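PDB 4G3V: transcriptional regulator nlh2 from Aquifex aeolicus, which probably regulates sigma54-dependent transcription, its N-terminal GAF domain, captured here in an inactive state, acting as the regulatory module. Local coordinates for residues Arg3-Leu6 with Lys7-Asn10; Lys134-Asp138 with Lys139-Glu143. All coordinates share one frame; numbering follows the deposited sequence.

Interaction 1 of 2, residues Arg3-Leu6 with Lys7-Asn10; sequences RLKL and KEIN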
# COMPACT_ATOMS: atom_id res chain seq x y z
N ARG A 3 -19.03 4.45 -1.62
CA ARG A 3 -18.34 3.26 -2.10
C ARG A 3 -17.14 2.93 -1.22
O ARG A 3 -16.30 3.79 -0.90
CB ARG A 3 -17.88 3.45 -3.54
CG ARG A 3 -17.36 2.19 -4.19
CD ARG A 3 -18.41 1.08 -4.14
NE ARG A 3 -17.91 -0.18 -4.68
CZ ARG A 3 -18.35 -1.38 -4.32
NH1 ARG A 3 -19.31 -1.51 -3.41
NH2 ARG A 3 -17.83 -2.46 -4.88
N LEU A 4 -17.08 1.66 -0.84
CA LEU A 4 -16.04 1.14 0.02
C LEU A 4 -14.66 1.26 -0.62
O LEU A 4 -13.70 1.63 0.05
CB LEU A 4 -16.34 -0.32 0.34
CG LEU A 4 -15.33 -1.03 1.22
CD1 LEU A 4 -15.10 -0.27 2.53
CD2 LEU A 4 -15.80 -2.45 1.48
N LYS A 5 -14.55 0.95 -1.90
CA LYS A 5 -13.25 1.01 -2.55
C LYS A 5 -12.71 2.43 -2.46
O LYS A 5 -11.51 2.64 -2.25
CB LYS A 5 -13.34 0.57 -4.02
CG LYS A 5 -13.46 -0.93 -4.18
CD LYS A 5 -13.45 -1.35 -5.64
CE LYS A 5 -13.56 -2.85 -5.79
NZ LYS A 5 -13.70 -3.24 -7.22
N LEU A 6 -13.60 3.41 -2.59
CA LEU A 6 -13.18 4.80 -2.52
C LEU A 6 -12.66 5.17 -1.14
O LEU A 6 -11.66 5.85 -1.03
CB LEU A 6 -14.32 5.74 -2.91
CG LEU A 6 -14.07 6.52 -4.20
CD1 LEU A 6 -12.87 7.46 -4.04
CD2 LEU A 6 -13.89 5.56 -5.37
N LYS A 7 -13.35 4.72 -0.09
CA LYS A 7 -12.89 4.96 1.28
C LYS A 7 -11.56 4.26 1.55
O LYS A 7 -10.72 4.78 2.28
CB LYS A 7 -13.91 4.49 2.31
CG LYS A 7 -15.14 5.36 2.42
CD LYS A 7 -16.07 4.81 3.49
CE LYS A 7 -17.40 5.54 3.53
NZ LYS A 7 -18.35 4.89 4.48
N GLU A 8 -11.35 3.09 0.96
CA GLU A 8 -10.09 2.37 1.11
C GLU A 8 -8.94 3.11 0.45
O GLU A 8 -7.83 3.20 1.01
CB GLU A 8 -10.22 0.96 0.53
CG GLU A 8 -11.11 0.06 1.37
CD GLU A 8 -11.44 -1.27 0.71
OE1 GLU A 8 -11.14 -1.46 -0.49
OE2 GLU A 8 -12.01 -2.13 1.42
N ILE A 9 -9.20 3.65 -0.72
CA ILE A 9 -8.19 4.43 -1.42
C ILE A 9 -7.84 5.67 -0.60
O ILE A 9 -6.65 5.98 -0.36
CB ILE A 9 -8.70 4.83 -2.82
CG1 ILE A 9 -8.70 3.59 -3.73
CG2 ILE A 9 -7.83 5.93 -3.41
CD1 ILE A 9 -9.54 3.75 -5.00
N ASN A 10 -8.88 6.35 -0.13
CA ASN A 10 -8.67 7.56 0.66
C ASN A 10 -7.96 7.30 1.99
O ASN A 10 -7.12 8.10 2.43
CB ASN A 10 -10.00 8.31 0.87
CG ASN A 10 -10.51 8.94 -0.43
OD1 ASN A 10 -9.72 9.27 -1.32
ND2 ASN A 10 -11.83 9.12 -0.54
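Leu-4 and Glu-8, one helical turn apart at the start of helix 4-19, lay their side chains obliquely over each other, the leucine's branch point against the carboxylate. CG of Leu-4 comes to 3.5 Å from OE2 of Glu-8, and both leucine methyls sit slightly farther from the same oxygen. Glu-8 arrives there because its CG stands opposite its carbonyl carbon (chi1 -71°) and the chain then runs extended back toward the N-terminus; on the way its CG passes 3.3 Å from the carbonyl O of Leu-4. Two residues on, Leu-6 and Asn-10 also cross at a slant, but loosely, with CD1 of Leu-6 4.0 Å from ND2 of Asn-10. Ile-9 turns its CG1 branch back over the preceding turn, CG1 lying 3.3 Å from the carbonyl O of Lys-5. Beneath these side chains runs the regular i to i+4 ladder: Lys-7 N bonds to Arg-3 O, Glu-8 N to Leu-4 O at 2.9 Å, Ile-9 N to Lys-5 O and Asn-10 N to Leu-6 O. Leu-4 and Glu-8 also touch Leu-40 of helix 25-40 and Asn-144 of helix 139-162, while Ile-9 packs on Tyr-146 of the second subunit. OE1 of Glu-8 accepts a weak hydrogen bond from NE2 of Gln-147 of that subunit. Glu-8 is therefore a buried acid with leucine carbons against one oxygen and a weak intersubunit bond at the other; burial beside those carbons would tend to raise its pKa, whereas its place in the first turns of the helix would probably stabilise the negative charge.

Interaction 2 of 2, residues Lys134-Asp138 with Lys139-Glu143; sequences KEFSD and KESLE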
# COMPACT_ATOMS: atom_id res chain seq x y z
N LYS A 134 -13.64 -6.64 13.05
CA LYS A 134 -14.70 -5.93 12.37
C LYS A 134 -15.80 -6.89 11.91
O LYS A 134 -15.50 -8.01 11.50
CB LYS A 134 -14.13 -5.19 11.16
CG LYS A 134 -15.18 -4.46 10.33
CD LYS A 134 -14.51 -3.68 9.21
CE LYS A 134 -15.52 -3.17 8.20
NZ LYS A 134 -16.44 -2.17 8.80
N GLU A 135 -17.05 -6.46 11.99
CA GLU A 135 -18.18 -7.27 11.55
C GLU A 135 -18.32 -7.30 10.03
O GLU A 135 -18.18 -6.28 9.36
CB GLU A 135 -19.48 -6.73 12.14
CG GLU A 135 -19.65 -6.91 13.63
CD GLU A 135 -21.08 -6.64 14.07
OE1 GLU A 135 -21.73 -5.78 13.44
OE2 GLU A 135 -21.55 -7.30 15.01
N PHE A 136 -18.63 -8.47 9.50
CA PHE A 136 -18.89 -8.66 8.08
C PHE A 136 -20.11 -9.55 7.94
O PHE A 136 -20.38 -10.40 8.80
CB PHE A 136 -17.71 -9.33 7.40
CG PHE A 136 -16.48 -8.49 7.36
CD1 PHE A 136 -16.27 -7.61 6.32
CD2 PHE A 136 -15.55 -8.57 8.37
CE1 PHE A 136 -15.14 -6.82 6.28
CE2 PHE A 136 -14.40 -7.79 8.34
CZ PHE A 136 -14.20 -6.91 7.29
N SER A 137 -20.83 -9.38 6.83
CA SER A 137 -22.05 -10.13 6.57
C SER A 137 -21.88 -11.21 5.49
O SER A 137 -22.85 -11.87 5.13
CB SER A 137 -23.17 -9.18 6.18
OG SER A 137 -23.44 -8.27 7.24
N ASP A 138 -20.66 -11.37 4.98
CA ASP A 138 -20.36 -12.44 4.03
C ASP A 138 -18.85 -12.59 3.81
O ASP A 138 -18.10 -11.62 3.90
CB ASP A 138 -21.05 -12.19 2.69
CG ASP A 138 -20.71 -10.84 2.10
OD1 ASP A 138 -19.58 -10.68 1.61
OD2 ASP A 138 -21.59 -9.95 2.13
N LYS A 139 -18.43 -13.81 3.52
CA LYS A 139 -17.01 -14.12 3.37
C LYS A 139 -16.35 -13.32 2.25
O LYS A 139 -15.14 -13.11 2.26
CB LYS A 139 -16.81 -15.62 3.11
CG LYS A 139 -17.16 -16.50 4.29
CD LYS A 139 -17.03 -17.98 3.94
CE LYS A 139 -17.39 -18.87 5.11
NZ LYS A 139 -17.37 -20.32 4.73
N GLU A 140 -17.15 -12.87 1.29
CA GLU A 140 -16.61 -12.20 0.12
C GLU A 140 -16.05 -10.82 0.44
O GLU A 140 -14.88 -10.55 0.18
CB GLU A 140 -17.67 -12.11 -0.97
CG GLU A 140 -17.11 -11.85 -2.35
CD GLU A 140 -18.02 -12.33 -3.45
OE1 GLU A 140 -19.02 -13.01 -3.14
OE2 GLU A 140 -17.74 -12.02 -4.63
N SER A 141 -16.88 -9.95 1.00
CA SER A 141 -16.45 -8.61 1.39
C SER A 141 -15.31 -8.66 2.43
O SER A 141 -14.56 -7.70 2.58
CB SER A 141 -17.63 -7.83 1.97
OG SER A 141 -18.21 -8.52 3.07
N LEU A 142 -15.21 -9.77 3.15
CA LEU A 142 -14.12 -9.94 4.10
C LEU A 142 -12.80 -10.09 3.35
O LEU A 142 -11.78 -9.52 3.75
CB LEU A 142 -14.39 -11.16 4.98
CG LEU A 142 -13.28 -11.56 5.96
CD1 LEU A 142 -12.85 -10.38 6.83
CD2 LEU A 142 -13.76 -12.71 6.83
N GLU A 143 -12.82 -10.85 2.26
CA GLU A 143 -11.61 -11.07 1.47
C GLU A 143 -11.10 -9.78 0.84
O GLU A 143 -9.90 -9.54 0.79
CB GLU A 143 -11.87 -12.13 0.38
CG GLU A 143 -12.03 -13.55 0.92
CD GLU A 143 -12.32 -14.57 -0.17
OE1 GLU A 143 -11.99 -14.30 -1.35
OE2 GLU A 143 -12.89 -15.65 0.14
O HOH W 1 -20.03 -7.47 5.01
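The chain leaves strand 125-135 extended at Phe-136, bends at Ser-137, is extended again at Asp-138, and enters helix 139-162, which brings the CA atoms of Phe-136 and Leu-142 to 6.3 Å. Phe-136 and Leu-142 meet roughly at right angles: CD1 of the leucine lies over one face of the ring, 3.7 Å from its centroid and 24° off the normal, a CH-pi contact displaced toward the rim. Its closest ring atom is CE2 of Phe-136, 3.4 Å from Leu-142 CD1. The leucine branch projects trans to the backbone N (chi1 175°), which carries this methyl over the ring. Phe-145 meets the same ring edge-to-face, and Ala-114 of strand 113-122 touches both Phe-136 and Leu-142. With an alanine in place of Phe-136, Leu-142 CD1 would probably lose its aromatic platform, leaving a gap between the strand end and the helix. Asp-138 is the N-cap of helix 139-162, at the strand-turn-helix passage that leads from the antiparallel sheet of the GAF domain into its last helix. OD1 of Asp-138 accepts from Ser-141 N at 2.9 Å, an almost straight bond (175°) arriving nearly along the C-O axis. Ser-141 OG donates to OD1 of Asp-138 from above the carboxylate plane, again at 2.9 Å. Both donors of Ser-141 thus grip one oxygen, OD1, and the bond from its backbone N uses an N-H of the first helical turn. The negative charge would also be expected to interact favourably with the helix dipole. A water accepts from Ser-137 N at 2.8 Å and donates to Ser-141 OG, tying the turn before the cap to the hydroxyl that grips the cap.

In the fold
Interaction 1 comes first along the chain, at the start of helix 4-19; interaction 2 comes much later, where strand 125-135 passes into helix 139-162. Their centres lie about 16 Å apart and their nearest atoms about 6 Å apart, without touching. Helix 139-162 relates the two: it begins within interaction 2, and its Asn-144, Phe-145 and Thr-148 receive side chains from interaction 1. Phe-145 is shared, since it also packs on the ring of Phe-136. Interaction 2 thus joins the antiparallel sheet to the last helix, while interaction 1 lies where the first helix meets that helix and the second subunit, with Glu-8 and Ile-9 at the dimer contact.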